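Local coordinates for alpha-L-rhamnosidase (Aspergillus terreus, PDB 6GSZ), which probably catalyses the hydrolysis of terminal non-reducing alpha-L-rhamnose residues in alpha-L-rhamnosides, at residues D583-A588 with D593-K598; T655-A660 with G695-H700; T524-D529 with Y599-A604. All blocks are in the same frame, centred on the assembly; numbering follows the deposited sequence.

How the contacts relate
All three contacts lie in the six-hairpin glycosidase domain, an (alpha/alpha)6 barrel. Along the chain, 524-529 comes first. Contact 1 follows in the loop before helix 598-619, and 599-604 on that helix then closes contact 3. Contact 2 comes last. Centres of contacts 1 and 2 are about 11 Å apart, those of 2 and 3 about 12 Å, and those of 1 and 3 about 15 Å. T596 probably hydrogen-bonds T655, joining contacts 1 and 2. A697 packs on I526 and V601, joining 2 and 3. F696 and W527 line the glucose pocket, whereas contact 1 carries calcium and glycan on the outer side.

Contact 1. Residues D583-A588 with D593-K598; sequences DPKAPA and DATTNK. With CA (calcium ion), chain B; MAN (alpha-D-mannopyranose), chain F; NAG (2-acetamido-2-deoxy-beta-D-glucopyranose), chain E.
D593 packs against A586 and P587. Its carbonyl O lies 3.4 Å from A586 CB, and A586 CA also makes a CA-H...O contact with it. D593 CG lies anti to the backbone N (chi1 -179°), which carries the carboxylate past the proline ring at about a right angle, with D593 OD2 3.7 Å from P587 CD. D593 chelates the calcium ion through both oxygens, OD1 at 2.4 Å and OD2 at 2.3 Å. Three waters are also bound to the metal. Next, A594 sets its methyl group beside the D583 side chain. T595 is the main polar link. Its N-H meets D583 OD2 at 2.9 Å and nearly straight (167°), from 41° above the carboxylate plane. T595 OG1 donates to the syn lone pair of the same D583 OD2 at 2.7 Å. T595 CG2 is left to pack on K585 CB at 3.8 Å. D583 OD1 meanwhile accepts from K585 N, which makes an Asx turn over the type I beta turn D583-A586. Both carboxylate oxygens are therefore engaged, and the aspartate ties its own turn to the loop 593-596. The same turn also carries glycan: mannose O4 donates to A586 O at 2.8 Å. T596 adds a bridge, because one water accepts from T596 OG1 and donates to D583 OD2. T596 OG1 also bonds T655. N597 is the N-cap of helix 598-619. Its OD1 accepts from Y599 N and L600 N, and N653 OD1 takes its backbone N-H. The acetamido group of an N-acetylglucosamine lies against this loop, with its methyl near A594 O and T595 O and its carbonyl oxygen near N597.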
ATOM      1  N   ASP A 583     -15.990  16.875   5.190  1.00 15.30           N
ATOM      2  CA  ASP A 583     -16.036  17.945   6.199  1.00 14.97           C
ATOM      3  C   ASP A 583     -17.008  17.457   7.265  1.00 17.09           C
ATOM      4  O   ASP A 583     -18.086  16.990   6.904  1.00 15.85           O
ATOM      5  CB  ASP A 583     -16.485  19.251   5.519  1.00 16.26           C
ATOM      6  CG  ASP A 583     -16.726  20.471   6.387  1.00 16.12           C
ATOM      7  OD1 ASP A 583     -17.035  20.297   7.595  1.00 16.62           O
ATOM      8  OD2 ASP A 583     -16.620  21.576   5.823  1.00 16.20           O
ATOM      9  N   PRO A 584     -16.696  17.500   8.571  1.00 15.07           N
ATOM     10  CA  PRO A 584     -17.620  16.981   9.585  1.00 15.83           C
ATOM     11  C   PRO A 584     -18.992  17.680   9.632  1.00 16.43           C
ATOM     12  O   PRO A 584     -19.956  17.114  10.178  1.00 18.23           O
ATOM     13  CB  PRO A 584     -16.870  17.188  10.901  1.00 16.27           C
ATOM     14  CG  PRO A 584     -15.880  18.262  10.608  1.00 16.62           C
ATOM     15  CD  PRO A 584     -15.473  18.061   9.161  1.00 15.12           C
ATOM     16  N   LYS A 585     -19.111  18.877   9.062  1.00 16.83           N
ATOM     17  CA  LYS A 585     -20.362  19.606   8.999  1.00 19.13           C
ATOM     18  C   LYS A 585     -21.186  19.251   7.744  1.00 18.43           C
ATOM     19  O   LYS A 585     -22.343  19.669   7.660  1.00 20.76           O
ATOM     20  CB  LYS A 585     -20.106  21.115   9.021  1.00 19.85           C
ATOM     21  CG  LYS A 585     -19.425  21.668  10.257  1.00 28.24           C
ATOM     22  CD  LYS A 585     -20.252  21.740  11.463  1.00 36.42           C
ATOM     23  CE  LYS A 585     -19.614  22.651  12.498  1.00 37.82           C
ATOM     24  NZ  LYS A 585     -20.039  22.275  13.863  1.00 49.71           N
ATOM     25  N   ALA A 586     -20.617  18.497   6.792  1.00 17.33           N
ATOM     26  CA  ALA A 586     -21.407  18.086   5.626  1.00 18.28           C
ATOM     27  C   ALA A 586     -22.522  17.137   6.081  1.00 17.91           C
ATOM     28  O   ALA A 586     -22.322  16.318   6.991  1.00 18.73           O
ATOM     29  CB  ALA A 586     -20.536  17.435   4.588  1.00 19.85           C
ATOM     30  N   PRO A 587     -23.716  17.201   5.455  1.00 18.24           N
ATOM     31  CA  PRO A 587     -24.785  16.253   5.766  1.00 19.44           C
ATOM     32  C   PRO A 587     -24.331  14.818   5.469  1.00 19.94           C
ATOM     33  O   PRO A 587     -23.571  14.621   4.511  1.00 18.03           O
ATOM     34  CB  PRO A 587     -25.934  16.653   4.825  1.00 20.95           C
ATOM     35  CG  PRO A 587     -25.624  18.049   4.384  1.00 24.10           C
ATOM     36  CD  PRO A 587     -24.107  18.122   4.369  1.00 20.35           C
ATOM     37  N   ALA A 588     -24.794  13.838   6.265  1.00 17.62           N
ATOM     38  CA  ALA A 588     -24.373  12.411   6.050  1.00 18.58           C
ATOM     39  C   ALA A 588     -24.656  11.926   4.615  1.00 19.47           C
ATOM     40  O   ALA A 588     -23.823  11.178   4.046  1.00 19.15           O
ATOM     41  CB  ALA A 588     -25.025  11.516   7.068  1.00 21.74           C
ATOM     42  N   ASP A 593     -20.874  18.391   0.411  1.00 16.67           N
ATOM     43  CA  ASP A 593     -21.512  19.703   0.723  1.00 16.56           C
ATOM     44  C   ASP A 593     -20.758  20.342   1.894  1.00 17.11           C
ATOM     45  O   ASP A 593     -21.217  20.364   2.998  1.00 18.31           O
ATOM     46  CB  ASP A 593     -23.002  19.508   0.950  1.00 19.26           C
ATOM     47  CG  ASP A 593     -23.773  20.790   1.250  1.00 23.02           C
ATOM     48  OD1 ASP A 593     -23.319  21.881   0.897  1.00 27.31           O
ATOM     49  OD2 ASP A 593     -24.862  20.689   1.839  1.00 29.34           O
ATOM     50  N   ALA A 594     -19.559  20.847   1.587  1.00 17.80           N
ATOM     51  CA  ALA A 594     -18.602  21.322   2.581  1.00 16.95           C
ATOM     52  C   ALA A 594     -18.853  22.787   2.908  1.00 16.67           C
ATOM     53  O   ALA A 594     -19.512  23.541   2.167  1.00 18.20           O
ATOM     54  CB  ALA A 594     -17.190  21.132   2.097  1.00 20.03           C
ATOM     55  N   THR A 595     -18.195  23.201   3.996  1.00 17.08           N
ATOM     56  CA  THR A 595     -18.241  24.601   4.444  1.00 17.21           C
ATOM     57  C   THR A 595     -17.235  25.490   3.697  1.00 17.78           C
ATOM     58  O   THR A 595     -17.231  26.719   3.887  1.00 18.59           O
ATOM     59  CB  THR A 595     -18.033  24.730   5.961  1.00 19.34           C
ATOM     60  OG1 THR A 595     -16.727  24.246   6.279  1.00 18.42           O
ATOM     61  CG2 THR A 595     -19.086  23.995   6.769  1.00 20.46           C
ATOM     62  N   THR A 596     -16.358  24.889   2.910  1.00 16.31           N
ATOM     63  CA  THR A 596     -15.379  25.612   2.106  1.00 16.16           C
ATOM     64  C   THR A 596     -15.727  25.457   0.624  1.00 14.55           C
ATOM     65  O   THR A 596     -15.988  24.341   0.172  1.00 15.36           O
ATOM     66  CB  THR A 596     -13.954  25.079   2.341  1.00 17.49           C
ATOM     67  OG1 THR A 596     -13.717  25.003   3.751  1.00 15.36           O
ATOM     68  CG2 THR A 596     -12.898  25.963   1.710  1.00 15.97           C
ATOM     69  N   ASN A 597     -15.731  26.553  -0.118  1.00 15.51           N
ATOM     70  CA  ASN A 597     -16.050  26.570  -1.545  1.00 14.74           C
ATOM     71  C   ASN A 597     -15.158  25.570  -2.305  1.00 13.54           C
ATOM     72  O   ASN A 597     -13.926  25.534  -2.135  1.00 14.05           O
ATOM     73  CB  ASN A 597     -15.937  27.981  -2.109  1.00 15.54           C
ATOM     74  CG  ASN A 597     -16.267  28.069  -3.571  1.00 16.59           C
ATOM     75  OD1 ASN A 597     -15.447  27.724  -4.427  1.00 18.65           O
ATOM     76  ND2 ASN A 597     -17.494  28.478  -3.849  1.00 20.70           N
ATOM     77  N   LYS A 598     -15.791  24.765  -3.171  1.00 14.20           N
ATOM     78  CA  LYS A 598     -15.102  23.696  -3.888  1.00 13.21           C
ATOM     79  C   LYS A 598     -14.022  24.236  -4.825  1.00 12.69           C
ATOM     80  O   LYS A 598     -13.032  23.533  -5.072  1.00 13.10           O
ATOM     81  CB  LYS A 598     -16.102  22.835  -4.687  1.00 15.61           C
ATOM     82  CG  LYS A 598     -17.029  22.017  -3.832  1.00 20.36           C
ATOM     83  CD  LYS A 598     -18.049  21.262  -4.654  1.00 23.90           C
ATOM     84  CE  LYS A 598     -18.794  20.268  -3.803  1.00 29.01           C
ATOM     85  NZ  LYS A 598     -19.356  19.174  -4.608  1.00 31.49           N
TER
HETATM   86 CA    CA B 941     -24.870  22.973   2.334  0.50 41.21          CA
HETATM   87  C1  MAN F   6     -24.765  18.696  12.177  0.70 27.86           C
HETATM   88  C2  MAN F   6     -24.401  19.221  10.785  0.70 24.92           C
HETATM   89  C3  MAN F   6     -24.339  18.036   9.813  0.70 24.85           C
HETATM   90  C4  MAN F   6     -23.324  16.982  10.310  0.70 25.04           C
HETATM   91  C5  MAN F   6     -23.679  16.598  11.743  0.70 26.82           C
HETATM   92  C6  MAN F   6     -22.640  15.687  12.345  0.70 26.15           C
HETATM   93  O2  MAN F   6     -23.165  19.913  10.879  0.70 28.54           O
HETATM   94  O3  MAN F   6     -24.110  18.496   8.457  0.70 30.96           O
HETATM   95  O4  MAN F   6     -23.365  15.733   9.500  0.70 23.97           O
HETATM   96  O5  MAN F   6     -23.834  17.707  12.647  0.70 27.41           O
HETATM   97  O6  MAN F   6     -23.058  15.485  13.676  0.70 29.53           O
HETATM   98  C1  NAG E   1     -17.647  30.658   0.738  1.00 24.58           C
HETATM   99  C2  NAG E   1     -19.113  30.681   1.071  1.00 31.16           C
HETATM  100  C3  NAG E   1     -19.957  30.968  -0.176  1.00 32.21           C
HETATM  101  C4  NAG E   1     -19.465  32.159  -0.995  1.00 29.60           C
HETATM  102  C5  NAG E   1     -17.964  31.959  -1.291  1.00 28.39           C
HETATM  103  C6  NAG E   1     -17.326  33.060  -2.143  1.00 30.83           C
HETATM  104  C7  NAG E   1     -19.325  28.190   0.945  1.00 35.22           C
HETATM  105  C8  NAG E   1     -19.767  26.977   1.670  1.00 39.92           C
HETATM  106  N2  NAG E   1     -19.445  29.376   1.632  1.00 32.32           N
HETATM  107  O3  NAG E   1     -21.275  31.146   0.259  1.00 38.12           O
HETATM  108  O4  NAG E   1     -20.076  32.070  -2.281  1.00 34.20           O
HETATM  109  O5  NAG E   1     -17.282  31.803  -0.052  1.00 25.37           O
HETATM  110  O6  NAG E   1     -17.502  34.314  -1.480  1.00 37.70           O
HETATM  111  O7  NAG E   1     -18.893  28.023  -0.212  1.00 33.29           O
HETATM  112  O   HOH W   1     -14.362  22.503   4.594  1.00 16.88           O
HETATM  113  O   HOH W   2     -22.656  24.435   3.400  1.00 56.12           O
HETATM  114  O   HOH W   3     -25.876  24.838   2.809  1.00 56.63           O
HETATM  115  O   HOH W   4     -25.239  21.595   4.222  1.00 69.32           O

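Contact 2. Residues T655-A660 with G695-H700; sequences TQTGLA and GFAGTH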
ATOM      1  N   THR A 655     -12.671  29.088   7.338  1.00 16.24           N
ATOM      2  CA  THR A 655     -12.836  27.743   7.841  1.00 15.84           C
ATOM      3  C   THR A 655     -11.457  27.118   8.019  1.00 15.56           C
ATOM      4  O   THR A 655     -10.443  27.663   7.561  1.00 14.99           O
ATOM      5  CB  THR A 655     -13.634  26.900   6.850  1.00 14.74           C
ATOM      6  OG1 THR A 655     -12.919  26.845   5.602  1.00 15.69           O
ATOM      7  CG2 THR A 655     -15.027  27.458   6.629  1.00 15.74           C
ATOM      8  N   GLN A 656     -11.400  26.000   8.730  1.00 15.15           N
ATOM      9  CA  GLN A 656     -10.138  25.340   8.937  1.00 14.98           C
ATOM     10  C   GLN A 656      -9.470  25.055   7.589  1.00 14.95           C
ATOM     11  O   GLN A 656      -8.280  25.326   7.426  1.00 14.93           O
ATOM     12  CB  GLN A 656     -10.298  24.105   9.807  1.00 16.06           C
ATOM     13  CG  GLN A 656     -10.643  24.442  11.245  1.00 16.97           C
ATOM     14  CD  GLN A 656     -10.680  23.228  12.138  1.00 16.62           C
ATOM     15  OE1 GLN A 656     -10.007  22.221  11.884  1.00 16.96           O
ATOM     16  NE2 GLN A 656     -11.502  23.323  13.183  1.00 17.83           N
ATOM     17  N   THR A 657     -10.204  24.446   6.643  1.00 14.11           N
ATOM     18  CA  THR A 657      -9.598  24.155   5.336  1.00 12.95           C
ATOM     19  C   THR A 657      -9.329  25.438   4.528  1.00 14.01           C
ATOM     20  O   THR A 657      -8.284  25.552   3.856  1.00 14.24           O
ATOM     21  CB  THR A 657     -10.469  23.178   4.546  1.00 14.17           C
ATOM     22  OG1 THR A 657     -10.467  21.957   5.280  1.00 14.88           O
ATOM     23  CG2 THR A 657      -9.984  22.949   3.138  1.00 13.86           C
ATOM     24  N   GLY A 658     -10.275  26.376   4.557  1.00 13.84           N
ATOM     25  CA  GLY A 658     -10.149  27.601   3.789  1.00 14.15           C
ATOM     26  C   GLY A 658      -8.938  28.461   4.162  1.00 14.15           C
ATOM     27  O   GLY A 658      -8.369  29.117   3.269  1.00 14.98           O
ATOM     28  N   LEU A 659      -8.535  28.391   5.435  1.00 14.31           N
ATOM     29  CA  LEU A 659      -7.319  29.043   5.888  1.00 14.31           C
ATOM     30  C   LEU A 659      -6.104  28.124   5.710  1.00 14.12           C
ATOM     31  O   LEU A 659      -5.030  28.571   5.354  1.00 13.98           O
ATOM     32  CB  LEU A 659      -7.488  29.452   7.346  1.00 14.67           C
ATOM     33  CG  LEU A 659      -8.357  30.689   7.540  1.00 15.81           C
ATOM     34  CD1 LEU A 659      -8.965  30.675   8.918  1.00 17.62           C
ATOM     35  CD2 LEU A 659      -7.566  31.956   7.287  1.00 19.45           C
ATOM     36  N   ALA A 660      -6.223  26.839   6.059  1.00 13.80           N
ATOM     37  CA  ALA A 660      -5.032  25.970   6.086  1.00 12.97           C
ATOM     38  C   ALA A 660      -4.403  25.866   4.689  1.00 13.81           C
ATOM     39  O   ALA A 660      -3.178  25.867   4.527  1.00 13.59           O
ATOM     40  CB  ALA A 660      -5.365  24.607   6.622  1.00 14.87           C
ATOM     41  N   GLY A 695     -12.149  18.236   6.077  1.00 14.00           N
ATOM     42  CA  GLY A 695     -12.362  16.987   5.349  1.00 13.74           C
ATOM     43  C   GLY A 695     -11.077  16.491   4.696  1.00 14.11           C
ATOM     44  O   GLY A 695      -9.966  16.785   5.162  1.00 14.23           O
ATOM     45  N   PHE A 696     -11.204  15.799   3.556  1.00 13.23           N
ATOM     46  CA  PHE A 696     -10.058  15.139   2.942  1.00 14.06           C
ATOM     47  C   PHE A 696      -9.056  16.175   2.423  1.00 13.38           C
ATOM     48  O   PHE A 696      -7.888  15.842   2.253  1.00 14.04           O
ATOM     49  CB  PHE A 696     -10.498  14.162   1.834  1.00 13.04           C
ATOM     50  CG  PHE A 696     -10.992  12.793   2.242  1.00 14.61           C
ATOM     51  CD1 PHE A 696     -11.579  12.568   3.481  1.00 14.64           C
ATOM     52  CD2 PHE A 696     -10.882  11.735   1.367  1.00 15.52           C
ATOM     53  CE1 PHE A 696     -12.061  11.322   3.846  1.00 16.72           C
ATOM     54  CE2 PHE A 696     -11.385  10.488   1.716  1.00 17.14           C
ATOM     55  CZ  PHE A 696     -11.949  10.270   2.951  1.00 16.80           C
ATOM     56  N   ALA A 697      -9.554  17.362   2.063  1.00 12.96           N
ATOM     57  CA  ALA A 697      -8.651  18.365   1.468  1.00 12.83           C
ATOM     58  C   ALA A 697      -7.727  18.989   2.523  1.00 13.31           C
ATOM     59  O   ALA A 697      -6.620  19.364   2.190  1.00 13.79           O
ATOM     60  CB  ALA A 697      -9.429  19.463   0.761  1.00 13.23           C
ATOM     61  N   GLY A 698      -8.243  19.148   3.752  1.00 12.95           N
ATOM     62  CA  GLY A 698      -7.537  19.877   4.793  1.00 12.69           C
ATOM     63  C   GLY A 698      -6.833  18.988   5.815  1.00 13.40           C
ATOM     64  O   GLY A 698      -5.835  19.407   6.407  1.00 13.80           O
ATOM     65  N   THR A 699      -7.343  17.790   6.074  1.00 13.58           N
ATOM     66  CA  THR A 699      -6.930  17.029   7.261  1.00 12.74           C
ATOM     67  C   THR A 699      -5.439  16.660   7.224  1.00 13.77           C
ATOM     68  O   THR A 699      -4.701  16.887   8.224  1.00 13.53           O
ATOM     69  CB  THR A 699      -7.774  15.774   7.431  1.00 13.58           C
ATOM     70  OG1 THR A 699      -9.117  16.200   7.663  1.00 14.10           O
ATOM     71  CG2 THR A 699      -7.308  14.952   8.610  1.00 15.46           C
ATOM     72  N   HIS A 700      -4.948  16.174   6.069  1.00 12.54           N
ATOM     73  CA  HIS A 700      -3.577  15.695   5.994  1.00 11.92           C
ATOM     74  C   HIS A 700      -2.550  16.814   6.187  1.00 11.66           C
ATOM     75  O   HIS A 700      -1.361  16.508   6.502  1.00 13.67           O
ATOM     76  CB  HIS A 700      -3.297  14.920   4.701  1.00 12.72           C
ATOM     77  CG  HIS A 700      -3.292  15.750   3.463  1.00 12.15           C
ATOM     78  ND1 HIS A 700      -2.128  15.967   2.755  1.00 13.85           N
ATOM     79  CD2 HIS A 700      -4.280  16.372   2.771  1.00 12.79           C
ATOM     80  CE1 HIS A 700      -2.403  16.692   1.678  1.00 14.33           C
ATOM     81  NE2 HIS A 700      -3.720  16.951   1.661  1.00 13.31           N
TER
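T657 meets the backbone of G698, while the flat F696 ring from the same turn as G698 packs edge-to-face with W581 at the glucose pocket. The F696 side chain leaves its backbone away from 655-660. T657 OG1 is 3.6 Å from G698 CA, and the alpha carbons of the two residues are only 4.8 Å apart. G698 has no side chain, and the hydroxyl comes directly against its CA. CG2 of T657 is anti to the backbone N and approaches A697 CB at 4.3 Å. The contact thus joins the first turn of helix 656-664 to the turn leading into helix 699-708 of the six-hairpin barrel. D580 ties the two together. Its OD2 bonds both T657 OG1 and G695 N, and its OD1 takes A697 N and G698 N. T655 caps helix 656-664: its OG1 accepts from G658 N at 2.9 Å. In the other segment T699 OG1 donates to G695 O at 2.7 Å, from 44° above the carbonyl plane, and G698 N and T699 N share that oxygen.

Contact 3. Residues T524-D529 with Y599-A604; sequences TSIWGD and YLVSDA. With BGC (beta-D-glucopyranose), chain C.
S525 and S602 bring their CA atoms to 5.1 Å where the loop 524-529, with a classic gamma turn at I526 (phi 77°) closed by a weak W527 N to S525 O bond, meets one flank of helix 598-619. S525 OG then donates to S602 OG at 2.9 Å. S602 OG sits beside its own backbone N and reaches back to K598 O, one turn earlier in the helix. The two buried hydroxyls form a short hydrogen-bonded chain, S525 OG to S602 OG to K598 O. Beside them, I526 CD1 rests on V601 CG1 at 3.8 Å, the two side chains crossing obliquely. This loop leads into helix 530-542 of the (alpha/alpha)6 barrel, and its far side faces the sugar site. The turn is held from within: I526 N donates to D529 OD2 at 2.8 Å, almost straight (173°), on the anti side of the carboxylate. D529 OD1 in turn bonds S609 and W558, so the aspartate is fixed at both oxygens. The W527 indole reaches the bound glucose. Its NE1 donates to O3 of the sugar at 3.0 Å, bent to 143°, with O3 in the ring plane at the indole edge. D460, D473 and H761 also bond this glucose.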
ATOM      1  N   THR A 524     -10.822  16.332 -11.669  1.00 10.88           N
ATOM      2  CA  THR A 524     -11.033  16.904 -10.323  1.00 12.09           C
ATOM      3  C   THR A 524      -9.683  17.222  -9.662  1.00 12.58           C
ATOM      4  O   THR A 524      -8.682  16.530  -9.847  1.00 11.45           O
ATOM      5  CB  THR A 524     -11.837  15.964  -9.418  1.00 11.89           C
ATOM      6  OG1 THR A 524     -11.176  14.700  -9.234  1.00 12.43           O
ATOM      7  CG2 THR A 524     -13.223  15.765  -9.977  1.00 12.18           C
ATOM      8  N   SER A 525      -9.729  18.239  -8.804  1.00 10.93           N
ATOM      9  CA  SER A 525      -8.597  18.582  -7.939  1.00 11.00           C
ATOM     10  C   SER A 525      -8.466  17.520  -6.849  1.00 10.65           C
ATOM     11  O   SER A 525      -9.444  16.821  -6.553  1.00 11.06           O
ATOM     12  CB  SER A 525      -8.803  19.928  -7.307  1.00 12.25           C
ATOM     13  OG  SER A 525      -9.836  19.877  -6.349  1.00 12.99           O
ATOM     14  N   ILE A 526      -7.250  17.355  -6.329  1.00 10.92           N
ATOM     15  CA  ILE A 526      -6.859  16.466  -5.207  1.00 10.94           C
ATOM     16  C   ILE A 526      -6.784  15.009  -5.690  1.00 10.56           C
ATOM     17  O   ILE A 526      -5.758  14.393  -5.557  1.00 12.13           O
ATOM     18  CB  ILE A 526      -7.731  16.628  -3.947  1.00 11.23           C
ATOM     19  CG1 ILE A 526      -7.882  18.109  -3.552  1.00 11.97           C
ATOM     20  CG2 ILE A 526      -7.148  15.793  -2.811  1.00 13.22           C
ATOM     21  CD1 ILE A 526      -8.892  18.332  -2.475  1.00 14.84           C
ATOM     22  N   TRP A 527      -7.920  14.494  -6.167  1.00 10.51           N
ATOM     23  CA  TRP A 527      -8.034  13.176  -6.808  1.00 10.71           C
ATOM     24  C   TRP A 527      -7.184  13.188  -8.081  1.00 10.17           C
ATOM     25  O   TRP A 527      -6.193  12.466  -8.124  1.00 10.24           O
ATOM     26  CB  TRP A 527      -9.524  12.884  -7.051  1.00 10.96           C
ATOM     27  CG  TRP A 527     -10.202  12.333  -5.831  1.00 11.09           C
ATOM     28  CD1 TRP A 527     -10.588  11.039  -5.634  1.00 12.68           C
ATOM     29  CD2 TRP A 527     -10.576  13.025  -4.619  1.00 11.96           C
ATOM     30  NE1 TRP A 527     -11.140  10.885  -4.397  1.00 13.74           N
ATOM     31  CE2 TRP A 527     -11.128  12.082  -3.739  1.00 12.69           C
ATOM     32  CE3 TRP A 527     -10.479  14.350  -4.172  1.00 13.13           C
ATOM     33  CZ2 TRP A 527     -11.596  12.404  -2.466  1.00 13.89           C
ATOM     34  CZ3 TRP A 527     -10.927  14.668  -2.904  1.00 14.35           C
ATOM     35  CH2 TRP A 527     -11.487  13.714  -2.059  1.00 13.79           C
ATOM     36  N   GLY A 528      -7.451  14.079  -9.034  1.00 10.27           N
ATOM     37  CA  GLY A 528      -6.642  14.091 -10.216  1.00 11.17           C
ATOM     38  C   GLY A 528      -5.195  14.487  -9.929  1.00  9.73           C
ATOM     39  O   GLY A 528      -4.263  14.026 -10.593  1.00 10.77           O
ATOM     40  N   ASP A 529      -5.033  15.378  -8.940  1.00 10.02           N
ATOM     41  CA  ASP A 529      -3.712  15.853  -8.543  1.00  9.71           C
ATOM     42  C   ASP A 529      -2.832  14.730  -7.989  1.00  9.99           C
ATOM     43  O   ASP A 529      -1.631  14.952  -7.829  1.00 10.37           O
ATOM     44  CB  ASP A 529      -3.792  17.010  -7.560  1.00 10.24           C
ATOM     45  CG  ASP A 529      -4.324  18.286  -8.212  1.00 10.78           C
ATOM     46  OD1 ASP A 529      -3.695  18.726  -9.227  1.00 11.78           O
ATOM     47  OD2 ASP A 529      -5.318  18.817  -7.663  1.00 11.65           O
ATOM     48  N   TYR A 599     -14.226  25.439  -5.367  1.00 13.46           N
ATOM     49  CA  TYR A 599     -13.283  26.050  -6.317  1.00 12.99           C
ATOM     50  C   TYR A 599     -12.140  26.756  -5.579  1.00 13.76           C
ATOM     51  O   TYR A 599     -11.022  26.783  -6.123  1.00 13.88           O
ATOM     52  CB  TYR A 599     -14.031  26.934  -7.338  1.00 13.80           C
ATOM     53  CG  TYR A 599     -15.071  26.124  -8.061  1.00 14.01           C
ATOM     54  CD1 TYR A 599     -14.721  25.099  -8.925  1.00 15.30           C
ATOM     55  CD2 TYR A 599     -16.406  26.304  -7.780  1.00 16.48           C
ATOM     56  CE1 TYR A 599     -15.674  24.279  -9.510  1.00 15.55           C
ATOM     57  CE2 TYR A 599     -17.371  25.510  -8.377  1.00 18.20           C
ATOM     58  CZ  TYR A 599     -17.001  24.484  -9.221  1.00 17.54           C
ATOM     59  OH  TYR A 599     -17.962  23.675  -9.757  1.00 19.44           O
ATOM     60  N   LEU A 600     -12.396  27.292  -4.382  1.00 13.22           N
ATOM     61  CA  LEU A 600     -11.284  27.818  -3.562  1.00 13.54           C
ATOM     62  C   LEU A 600     -10.330  26.650  -3.276  1.00 13.41           C
ATOM     63  O   LEU A 600      -9.107  26.733  -3.485  1.00 13.53           O
ATOM     64  CB  LEU A 600     -11.855  28.395  -2.275  1.00 13.10           C
ATOM     65  CG  LEU A 600     -10.888  29.081  -1.298  1.00 15.05           C
ATOM     66  CD1 LEU A 600     -11.729  29.922  -0.331  1.00 18.17           C
ATOM     67  CD2 LEU A 600     -10.071  28.060  -0.510  1.00 15.12           C
ATOM     68  N   VAL A 601     -10.920  25.509  -2.868  1.00 12.28           N
ATOM     69  CA  VAL A 601     -10.131  24.307  -2.584  1.00 12.66           C
ATOM     70  C   VAL A 601      -9.377  23.851  -3.839  1.00 12.56           C
ATOM     71  O   VAL A 601      -8.168  23.565  -3.807  1.00 12.43           O
ATOM     72  CB  VAL A 601     -10.997  23.166  -2.008  1.00 12.51           C
ATOM     73  CG1 VAL A 601     -10.256  21.847  -1.912  1.00 14.11           C
ATOM     74  CG2 VAL A 601     -11.533  23.525  -0.634  1.00 13.94           C
ATOM     75  N   SER A 602     -10.111  23.750  -4.951  1.00 11.54           N
ATOM     76  CA  SER A 602      -9.534  23.255  -6.191  1.00 11.27           C
ATOM     77  C   SER A 602      -8.385  24.137  -6.698  1.00 11.91           C
ATOM     78  O   SER A 602      -7.359  23.652  -7.176  1.00 12.34           O
ATOM     79  CB  SER A 602     -10.633  23.096  -7.232  1.00 12.46           C
ATOM     80  OG  SER A 602     -11.571  22.077  -6.880  1.00 12.97           O
ATOM     81  N   ASP A 603      -8.616  25.450  -6.659  1.00 11.70           N
ATOM     82  CA  ASP A 603      -7.599  26.379  -7.126  1.00 13.37           C
ATOM     83  C   ASP A 603      -6.361  26.330  -6.242  1.00 12.13           C
ATOM     84  O   ASP A 603      -5.220  26.423  -6.785  1.00 13.04           O
ATOM     85  CB  ASP A 603      -8.159  27.798  -7.147  1.00 12.67           C
ATOM     86  CG  ASP A 603      -9.152  28.069  -8.267  1.00 12.45           C
ATOM     87  OD1 ASP A 603      -9.240  27.234  -9.221  1.00 13.67           O
ATOM     88  OD2 ASP A 603      -9.840  29.133  -8.197  1.00 14.13           O
ATOM     89  N   ALA A 604      -6.565  26.138  -4.935  1.00 11.33           N
ATOM     90  CA  ALA A 604      -5.401  25.999  -4.031  1.00 11.63           C
ATOM     91  C   ALA A 604      -4.562  24.789  -4.458  1.00 10.69           C
ATOM     92  O   ALA A 604      -3.330  24.890  -4.568  1.00 11.41           O
ATOM     93  CB  ALA A 604      -5.835  25.903  -2.604  1.00 12.30           C
TER
HETATM   94  C2  BGC C 968     -13.219   7.385  -1.136  0.70 21.40           C
HETATM   95  C3  BGC C 968     -13.325   8.812  -1.597  0.70 25.42           C
HETATM   96  C4  BGC C 968     -14.360   9.123  -2.654  0.70 26.12           C
HETATM   97  C5  BGC C 968     -15.582   8.511  -2.165  0.70 22.33           C
HETATM   98  C6  BGC C 968     -16.637   8.865  -3.195  0.70 25.89           C
HETATM   99  C1  BGC C 968     -14.603   6.841  -0.828  0.70 26.18           C
HETATM  100  O1  BGC C 968     -14.463   5.549  -0.273  0.70 14.80           O
HETATM  101  O2  BGC C 968     -12.686   7.328   0.166  0.70 29.23           O
HETATM  102  O3  BGC C 968     -12.195   9.099  -2.230  0.70 14.73           O
HETATM  103  O4  BGC C 968     -14.565  10.515  -2.993  0.70 25.27           O
HETATM  104  O5  BGC C 968     -15.510   7.072  -1.907  0.70 37.28           O
HETATM  105  O6  BGC C 968     -17.841   8.171  -2.855  0.70 26.27           O